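Alpha-L-arabinofuranosidase B (Aspergillus kawachii, PDB 6SXT) hydrolyses terminal alpha-L-arabinofuranosyl residues from arabinoxylan, arabinan and related plant polysaccharides, using a catalytic domain joined to an arabinose-binding domain. Local coordinates at residues Gly459-Thr462 against Phe463-Lys466; Ala18-Thr21 against Thr22-Leu25; Val359-Asp362 against Asp363-Thr366; Tyr299-Asp302 against Asp303-Asn306. All blocks are in the same frame, centred on the assembly; numbering follows the deposited sequence.

Interaction 1. Residues Gly459-Thr462 against Phe463-Lys466; sequences GVQT and FDSK
The Phe463 ring carries Gln461 on one face. CB of Gln461 lies 3.6 Å from the ring centroid and only 15° off the ring normal, a CH-pi contact. CG of Gln461 continues over the outer end of the ring, 3.5 Å from Phe463 CZ. In the conformer given, OG1 of Thr462 approaches the ring obliquely. The ring also stacks with Tyr453 and touches Phe403, a substrate-binding residue of the arabinose-binding domain. CG of Phe463 sits between the backbone N and the carbonyl carbon (chi1 47°), which turns the ring back over Gln461. The backbone here makes a short 3-10 turn in the beta-trefoil, between strand 451-455 and helix 469-472. Asp464 N donates to Gln461 O at 3.0 Å, and Ser465 N donates to Thr462 O at 3.2 Å. The Asp464 carboxylate folds back to the start of this turn. Its OD2 accepts Gln461 N at 2.9 Å, with the N-H well above the carboxylate plane. The other oxygen, OD1, forms a salt bridge with Arg443 and accepts the backbone N-H of Ser456, just after strand 451-455.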
loop_
_atom_site.group_PDB
_atom_site.type_symbol
_atom_site.label_atom_id
_atom_site.label_comp_id
_atom_site.label_asym_id
_atom_site.label_seq_id
_atom_site.Cartn_x
_atom_site.Cartn_y
_atom_site.Cartn_z
ATOM N N GLY A 459 18.508 1.204 3.278
ATOM C CA GLY A 459 17.549 1.664 4.278
ATOM C C GLY A 459 18.226 2.119 5.536
ATOM O O GLY A 459 19.478 2.128 5.588
ATOM N N VAL A 460 17.436 2.476 6.508
ATOM C CA VAL A 460 17.966 3.086 7.742
ATOM C C VAL A 460 18.489 2.017 8.705
ATOM O O VAL A 460 19.188 2.443 9.666
ATOM C CB VAL A 460 16.944 4.007 8.397
ATOM C CG1 VAL A 460 16.509 5.115 7.467
ATOM C CG2 VAL A 460 15.741 3.270 8.972
ATOM N N GLN A 461 18.143 0.741 8.551
ATOM C CA GLN A 461 18.649 -0.289 9.505
ATOM C C GLN A 461 20.019 -0.736 9.004
ATOM O O GLN A 461 20.273 -0.860 7.785
ATOM C CB GLN A 461 17.641 -1.435 9.665
ATOM C CG GLN A 461 16.409 -1.030 10.481
ATOM C CD GLN A 461 15.285 -0.446 9.680
ATOM O OE1 GLN A 461 14.433 0.275 10.220
ATOM N NE2 GLN A 461 15.275 -0.749 8.390
ATOM N N THR A 462 20.901 -1.190 9.926
ATOM C CA THR A 462 22.213 -1.710 9.486
ATOM C C THR A 462 22.022 -2.931 8.579
ATOM O O THR A 462 22.776 -3.061 7.618
ATOM C CB THR A 462 23.109 -2.028 10.691
ATOM O OG1 THR A 462 22.357 -2.955 11.477
ATOM C CG2 THR A 462 23.478 -0.768 11.438
ATOM N N PHE A 463 21.002 -3.755 8.826
ATOM C CA PHE A 463 20.782 -5.006 8.069
ATOM C C PHE A 463 20.053 -4.725 6.731
ATOM O O PHE A 463 19.803 -5.677 6.010
ATOM C CB PHE A 463 19.971 -6.004 8.888
ATOM C CG PHE A 463 18.746 -5.463 9.565
ATOM C CD1 PHE A 463 17.546 -5.299 8.872
ATOM C CD2 PHE A 463 18.769 -5.100 10.909
ATOM C CE1 PHE A 463 16.426 -4.841 9.533
ATOM C CE2 PHE A 463 17.651 -4.594 11.553
ATOM C CZ PHE A 463 16.457 -4.486 10.876
ATOM N N ASP A 464 19.812 -3.462 6.416
ATOM C CA ASP A 464 19.343 -3.051 5.071
ATOM C C ASP A 464 20.528 -2.749 4.178
ATOM O O ASP A 464 20.340 -2.183 3.078
ATOM C CB ASP A 464 18.452 -1.813 5.131
ATOM C CG ASP A 464 17.186 -1.905 5.961
ATOM O OD1 ASP A 464 16.652 -3.017 6.102
ATOM O OD2 ASP A 464 16.760 -0.847 6.491
ATOM N N SER A 465 21.747 -3.169 4.541
ATOM C CA SER A 465 22.921 -2.930 3.667
ATOM C C SER A 465 22.685 -3.366 2.225
ATOM O O SER A 465 22.267 -4.506 1.920
ATOM C CB SER A 465 24.166 -3.591 4.234
ATOM O OG SER A 465 25.237 -3.385 3.354
ATOM N N LYS A 466 23.066 -2.516 1.261
ATOM C CA LYS A 466 23.029 -2.922 -0.145
ATOM C C LYS A 466 24.085 -3.956 -0.475
ATOM O O LYS A 466 23.921 -4.691 -1.437
ATOM C CB LYS A 466 23.206 -1.692 -1.041
ATOM C CG LYS A 466 22.040 -0.726 -0.945
ATOM C CD LYS A 466 22.062 0.204 -2.143
ATOM C CE LYS A 466 20.696 0.689 -2.528
ATOM N NZ LYS A 466 20.769 1.414 -3.794
#

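Interaction 2. Residues Ala18-Thr21 against Thr22-Leu25; sequences AHST and TRAL
Ser20 reaches across the bend to Thr22, Arg23 and Leu25. Its CB is packed 3.2 Å from the carbonyl O of Arg23 and 4.0 Å from Leu25 CD1. OG is trans to the backbone N (chi1 -180°), which points it at the returning chain. There it accepts two backbone N-H groups. Thr22 N lies 3.0 Å from Ser20 OG, and Arg23 N lies 3.1 Å from it, the latter bond being the straighter at 157°. The bond from Thr22 N makes this an ST turn. It lies where strand 15-20 of the catalytic domain gives way to a loop and the chain doubles back from the large antiparallel sheet. The Ser20 hydroxyl is also hydrogen-bonded to Tyr291 O on the paired strand 288-296, so this buried oxygen is gripped from both the turn and the sheet. OG1 of Thr22 is also 3.0 Å from Ser20 OG, but its proton has another acceptor within reach. That hydroxyl is hydrogen-bonded to Tyr317. Further along, Leu25 CD1 rests against the strand it has come back to, 3.8 Å from His19 O and 4.2 Å from Ala18 CB. The extended Arg23 side chain carries NE to a salt bridge with Glu292 and NH1 to Asn311.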
loop_
_atom_site.group_PDB
_atom_site.type_symbol
_atom_site.label_atom_id
_atom_site.label_comp_id
_atom_site.label_asym_id
_atom_site.label_seq_id
_atom_site.Cartn_x
_atom_site.Cartn_y
_atom_site.Cartn_z
ATOM N N ALA A 18 -4.671 14.212 -10.851
ATOM C CA ALA A 18 -5.151 12.908 -11.357
ATOM C C ALA A 18 -3.981 11.938 -11.248
ATOM O O ALA A 18 -2.947 12.121 -11.930
ATOM C CB ALA A 18 -5.619 13.051 -12.789
ATOM N N HIS A 19 -4.105 10.962 -10.390
ATOM C CA HIS A 19 -2.960 10.112 -9.985
ATOM C C HIS A 19 -3.302 8.629 -10.177
ATOM O O HIS A 19 -4.304 8.156 -9.624
ATOM C CB HIS A 19 -2.697 10.320 -8.521
ATOM C CG HIS A 19 -2.307 11.704 -8.159
ATOM N ND1 HIS A 19 -3.041 12.457 -7.253
ATOM C CD2 HIS A 19 -1.275 12.449 -8.570
ATOM C CE1 HIS A 19 -2.457 13.633 -7.115
ATOM N NE2 HIS A 19 -1.357 13.678 -7.885
ATOM N N SER A 20 -2.489 7.891 -10.915
ATOM C CA SER A 20 -2.691 6.432 -11.019
ATOM C C SER A 20 -1.416 5.780 -11.491
ATOM O O SER A 20 -0.793 6.275 -12.441
ATOM C CB SER A 20 -3.811 6.061 -12.005
ATOM O OG SER A 20 -3.940 4.642 -12.031
ATOM N N THR A 21 -1.080 4.640 -10.885
ATOM C CA THR A 21 0.005 3.786 -11.364
ATOM C C THR A 21 -0.531 2.703 -12.280
ATOM O O THR A 21 0.282 1.983 -12.855
ATOM C CB THR A 21 0.846 3.260 -10.204
ATOM O OG1 THR A 21 -0.038 2.513 -9.348
ATOM C CG2 THR A 21 1.538 4.358 -9.445
ATOM N N THR A 22 -1.839 2.530 -12.351
ATOM C CA THR A 22 -2.447 1.467 -13.167
ATOM C C THR A 22 -2.825 1.936 -14.565
ATOM O O THR A 22 -2.743 1.113 -15.484
ATOM C CB THR A 22 -3.600 0.791 -12.450
ATOM O OG1 THR A 22 -4.616 1.773 -12.306
ATOM C CG2 THR A 22 -3.163 0.212 -11.114
ATOM N N ARG A 23 -3.348 3.151 -14.711
ATOM C CA ARG A 23 -3.934 3.556 -16.010
ATOM C C ARG A 23 -3.998 5.053 -16.187
ATOM O O ARG A 23 -3.993 5.840 -15.223
ATOM C CB ARG A 23 -5.318 2.946 -16.180
ATOM C CG ARG A 23 -6.358 3.442 -15.184
ATOM C CD ARG A 23 -7.726 2.949 -15.612
ATOM N NE ARG A 23 -8.792 3.398 -14.736
ATOM C CZ ARG A 23 -10.007 3.735 -15.172
ATOM N NH1 ARG A 23 -10.324 3.692 -16.459
ATOM N NH2 ARG A 23 -10.895 4.142 -14.287
ATOM N N ALA A 24 -4.074 5.451 -17.448
ATOM C CA ALA A 24 -4.448 6.819 -17.799
ATOM C C ALA A 24 -5.868 7.121 -17.345
ATOM O O ALA A 24 -6.763 6.230 -17.466
ATOM C CB ALA A 24 -4.345 6.965 -19.323
ATOM N N LEU A 25 -6.096 8.345 -16.884
ATOM C CA LEU A 25 -7.433 8.760 -16.414
ATOM C C LEU A 25 -8.083 9.738 -17.380
ATOM O O LEU A 25 -9.194 10.220 -17.102
ATOM C CB LEU A 25 -7.283 9.325 -15.001
ATOM C CG LEU A 25 -6.780 8.299 -13.993
ATOM C CD1 LEU A 25 -6.521 8.966 -12.662
ATOM C CD2 LEU A 25 -7.730 7.140 -13.839
#

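Interaction 3. Residues Val359-Asp362 against Asp363-Thr366; sequences VVDD and DSST. With ACT (acetate ion), chain T.
Asp361 to Ser364 form a type I beta turn, closed by Ser364 N donating to Asp361 O at 3.0 Å. The turn belongs to the beta-trefoil of the arabinose-binding domain and joins strand 354-359 to helix 366-371. Two side chains reinforce it. Asp361 OD1 accepts Asp363 N at 2.9 Å, which adds an Asx turn. The N-H meets OD1 on its anti side, 31° out of the carboxylate plane. CG of Asp361 stands between its backbone N and carbonyl carbon (chi1 60°), and this brings OD1 to the N-H of Asp363. Ser364 answers from the other end. Its OG accepts Asp361 N at 2.9 Å in a nearly straight bond of 167°. Asp361 is therefore held by its N, its O and its carboxylate. The same Ser364 OG lies 3.7 Å from CG1 of Val360, whose buried side chain packs on Tyr347 and Phe481. The acidic groups are crowded on an exposed surface, with Asp361 OD1 4.4 Å from Asp363 OD2. These like charges may repel weakly, and the N-H bond to OD1 probably offsets this in part. Lys369 of the next helix bonds to Asp362 O. Ser365 is the N-cap of that helix, with OG bonded to Leu368 N. An acetate, probably from the crystallisation liquor, is gripped there twice: Ser365 N donates to its O at 2.9 Å, and Ser365 OG to its OXT at 2.7 Å.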
loop_
_atom_site.group_PDB
_atom_site.type_symbol
_atom_site.label_atom_id
_atom_site.label_comp_id
_atom_site.label_asym_id
_atom_site.label_seq_id
_atom_site.Cartn_x
_atom_site.Cartn_y
_atom_site.Cartn_z
ATOM N N VAL A 359 25.181 -23.836 9.812
ATOM C CA VAL A 359 25.635 -24.997 9.043
ATOM C C VAL A 359 24.783 -26.167 9.514
ATOM O O VAL A 359 24.705 -26.430 10.736
ATOM C CB VAL A 359 27.143 -25.283 9.244
ATOM C CG1 VAL A 359 27.548 -26.558 8.526
ATOM C CG2 VAL A 359 28.015 -24.102 8.843
ATOM N N VAL A 360 24.168 -26.832 8.575
ATOM C CA VAL A 360 23.356 -28.028 8.833
ATOM C C VAL A 360 23.765 -29.070 7.801
ATOM O O VAL A 360 23.805 -28.771 6.590
ATOM C CB VAL A 360 21.842 -27.788 8.855
ATOM C CG1 VAL A 360 21.112 -29.033 9.333
ATOM C CG2 VAL A 360 21.475 -26.583 9.708
ATOM N N ASP A 361 24.097 -30.268 8.253
ATOM C CA ASP A 361 24.347 -31.378 7.318
ATOM C C ASP A 361 23.867 -32.681 7.945
ATOM O O ASP A 361 23.205 -32.657 9.002
ATOM C CB ASP A 361 25.819 -31.399 6.913
ATOM C CG ASP A 361 26.781 -31.586 8.067
ATOM O OD1 ASP A 361 26.408 -32.257 9.057
ATOM O OD2 ASP A 361 27.865 -31.019 8.007
ATOM N N ASP A 362 24.095 -33.787 7.254
ATOM C CA ASP A 362 23.552 -35.090 7.702
ATOM C C ASP A 362 24.087 -35.440 9.107
ATOM O O ASP A 362 23.399 -36.202 9.793
ATOM C CB ASP A 362 23.856 -36.189 6.679
ATOM C CG ASP A 362 23.124 -37.493 6.974
ATOM O OD1 ASP A 362 21.868 -37.477 7.026
ATOM O OD2 ASP A 362 23.818 -38.510 7.191
ATOM N N ASP A 363 25.230 -34.900 9.543
ATOM C CA ASP A 363 25.805 -35.211 10.879
ATOM C C ASP A 363 25.250 -34.281 11.956
ATOM O O ASP A 363 25.617 -34.412 13.132
ATOM C CB ASP A 363 27.329 -35.129 10.887
ATOM C CG ASP A 363 27.999 -36.136 9.960
ATOM O OD1 ASP A 363 27.452 -37.234 9.797
ATOM O OD2 ASP A 363 29.025 -35.767 9.342
ATOM N N SER A 364 24.451 -33.282 11.606
ATOM C CA SER A 364 23.934 -32.343 12.614
ATOM C C SER A 364 23.037 -33.091 13.582
ATOM O O SER A 364 22.399 -34.078 13.174
ATOM C CB SER A 364 23.160 -31.205 11.921
ATOM O OG SER A 364 24.064 -30.386 11.183
ATOM N N SER A 365 22.882 -32.546 14.773
ATOM C CA SER A 365 21.899 -33.077 15.748
ATOM C C SER A 365 20.510 -33.067 15.140
ATOM O O SER A 365 20.167 -32.139 14.361
ATOM C CB SER A 365 21.870 -32.376 17.091
ATOM O OG SER A 365 21.412 -31.011 16.951
ATOM N N THR A 366 19.683 -33.988 15.548
ATOM C CA THR A 366 18.277 -34.051 15.159
ATOM C C THR A 366 17.603 -32.754 15.621
ATOM O O THR A 366 16.693 -32.271 14.915
ATOM C CB THR A 366 17.562 -35.284 15.721
ATOM O OG1 THR A 366 18.284 -36.412 15.189
ATOM C CG2 THR A 366 16.133 -35.348 15.264
HETATM C C ACT T . 24.241 -29.214 16.266
HETATM O O ACT T . 24.383 -30.097 15.321
HETATM O OXT ACT T . 23.412 -29.282 17.241
HETATM C CH3 ACT T . 25.141 -27.982 16.264
#

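Interaction 4. Residues Tyr299-Asp302 against Asp303-Asn306; sequences YPSD and DTEN
Ser301 and Thr304 turn their hydroxyls toward each other at the start of helix 302-315. The two oxygens, Ser301 OG and Thr304 OG1, are 2.9 Å apart and hydrogen-bonded, and either could be the donor. Ser301 is the N-cap residue. Its OG sits between the backbone N and the carbonyl carbon (chi1 67°), which aims it along the first turn of the helix. A water bridges the same pair: it accepts Ser301 N at 3.1 Å and lies 2.8 Å from Thr304 OG1. The Thr304 methyl, CG2, lies 4.4 Å from CB of Pro300. CB of Pro300 also packs against the aliphatic part of Glu305, 4.1 Å from its CG. Asp302 and Glu305 cross at an angle, with their carboxylate planes only 22° apart. Asp302 OD1 and Glu305 OE1 are 4.0 Å from each other. Lys233 forms salt bridges with both oxygens, so the two acids share a positive partner and their mutual repulsion is probably offset. Glu305 OE1 has a second partner in Arg242, which also bonds to Asn306 OD1. The helix opens with Glu305 N bonded to Ser301 O at 3.1 Å, almost straight at 176°, and Asn306 N to Asp302 O at 2.8 Å. The helix follows strand 288-296. Pro300 and Thr304 touch Tyr8 of helix 4-10, and Glu305 packs on Ala231 of strand 227-235 and Leu251 of strand 250-257.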
loop_
_atom_site.group_PDB
_atom_site.type_symbol
_atom_site.label_atom_id
_atom_site.label_comp_id
_atom_site.label_asym_id
_atom_site.label_seq_id
_atom_site.Cartn_x
_atom_site.Cartn_y
_atom_site.Cartn_z
ATOM N N TYR A 299 -18.026 20.979 -7.178
ATOM C CA TYR A 299 -18.727 19.939 -6.429
ATOM C C TYR A 299 -19.402 19.001 -7.409
ATOM O O TYR A 299 -20.363 19.365 -8.061
ATOM C CB TYR A 299 -19.807 20.568 -5.541
ATOM C CG TYR A 299 -20.419 19.651 -4.535
ATOM C CD1 TYR A 299 -19.884 19.480 -3.276
ATOM C CD2 TYR A 299 -21.641 19.044 -4.785
ATOM C CE1 TYR A 299 -20.481 18.689 -2.315
ATOM C CE2 TYR A 299 -22.257 18.252 -3.828
ATOM C CZ TYR A 299 -21.691 18.082 -2.581
ATOM O OH TYR A 299 -22.245 17.342 -1.597
ATOM N N PRO A 300 -18.865 17.775 -7.652
ATOM C CA PRO A 300 -19.412 16.958 -8.735
ATOM C C PRO A 300 -20.840 16.511 -8.446
ATOM O O PRO A 300 -21.183 16.246 -7.291
ATOM C CB PRO A 300 -18.524 15.706 -8.732
ATOM C CG PRO A 300 -17.246 16.186 -8.111
ATOM C CD PRO A 300 -17.685 17.162 -7.034
ATOM N N SER A 301 -21.621 16.459 -9.515
ATOM C CA SER A 301 -22.985 15.888 -9.428
ATOM C C SER A 301 -22.892 14.391 -9.136
ATOM O O SER A 301 -21.915 13.717 -9.472
ATOM C CB SER A 301 -23.771 16.136 -10.659
ATOM O OG SER A 301 -23.249 15.424 -11.790
ATOM N N ASP A 302 -23.962 13.846 -8.553
ATOM C CA ASP A 302 -24.076 12.396 -8.401
ATOM C C ASP A 302 -23.952 11.737 -9.783
ATOM O O ASP A 302 -23.323 10.651 -9.854
ATOM C CB ASP A 302 -25.359 11.909 -7.715
ATOM C CG ASP A 302 -25.441 12.166 -6.223
ATOM O OD1 ASP A 302 -24.511 12.851 -5.674
ATOM O OD2 ASP A 302 -26.374 11.648 -5.598
ATOM N N ASP A 303 -24.564 12.334 -10.804
ATOM C CA ASP A 303 -24.554 11.757 -12.171
ATOM C C ASP A 303 -23.106 11.637 -12.662
ATOM O O ASP A 303 -22.758 10.606 -13.240
ATOM C CB ASP A 303 -25.329 12.629 -13.155
ATOM C CG ASP A 303 -25.490 11.979 -14.517
ATOM O OD1 ASP A 303 -26.208 10.954 -14.600
ATOM O OD2 ASP A 303 -24.910 12.511 -15.491
ATOM N N THR A 304 -22.321 12.667 -12.463
ATOM C CA THR A 304 -20.906 12.665 -12.943
ATOM C C THR A 304 -20.184 11.528 -12.244
ATOM O O THR A 304 -19.516 10.740 -12.894
ATOM C CB THR A 304 -20.249 13.996 -12.638
ATOM O OG1 THR A 304 -20.863 15.003 -13.456
ATOM C CG2 THR A 304 -18.754 14.003 -12.835
ATOM N N GLU A 305 -20.298 11.440 -10.925
ATOM C CA GLU A 305 -19.664 10.335 -10.185
ATOM C C GLU A 305 -20.168 8.970 -10.631
ATOM O O GLU A 305 -19.382 8.030 -10.722
ATOM C CB GLU A 305 -19.896 10.518 -8.698
ATOM C CG GLU A 305 -19.112 11.687 -8.149
ATOM C CD GLU A 305 -19.503 11.976 -6.710
ATOM O OE1 GLU A 305 -20.717 11.804 -6.377
ATOM O OE2 GLU A 305 -18.610 12.358 -5.913
ATOM N N ASN A 306 -21.467 8.834 -10.907
ATOM C CA ASN A 306 -22.004 7.546 -11.366
ATOM C C ASN A 306 -21.328 7.152 -12.692
ATOM O O ASN A 306 -21.054 5.977 -12.866
ATOM C CB ASN A 306 -23.514 7.637 -11.545
ATOM C CG ASN A 306 -24.277 7.816 -10.237
ATOM O OD1 ASN A 306 -23.769 7.518 -9.147
ATOM N ND2 ASN A 306 -25.548 8.271 -10.364
HETATM O O HOH W 1 -20.123 17.256 -12.063
#

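Along the chain the order is interaction 2, 4, 3, 1. Interactions 2 and 4 lie in the catalytic domain, with centres about 19 Å apart. They share strand 288-296: it pairs with strand 15-20 at interaction 2 and leads on to the helix of interaction 4. Interactions 3 and 1 lie in the beta-trefoil arabinose-binding domain, with centres about 31 Å apart, each in a loop between a strand and a short helix. Interaction 1 is beside the substrate-binding residue Phe403. Interactions 3 and 4 are the farthest apart, about 67 Å between centres, on opposite sides of the chain's centre. None touches another; each is a local feature of its own turn, two in each domain.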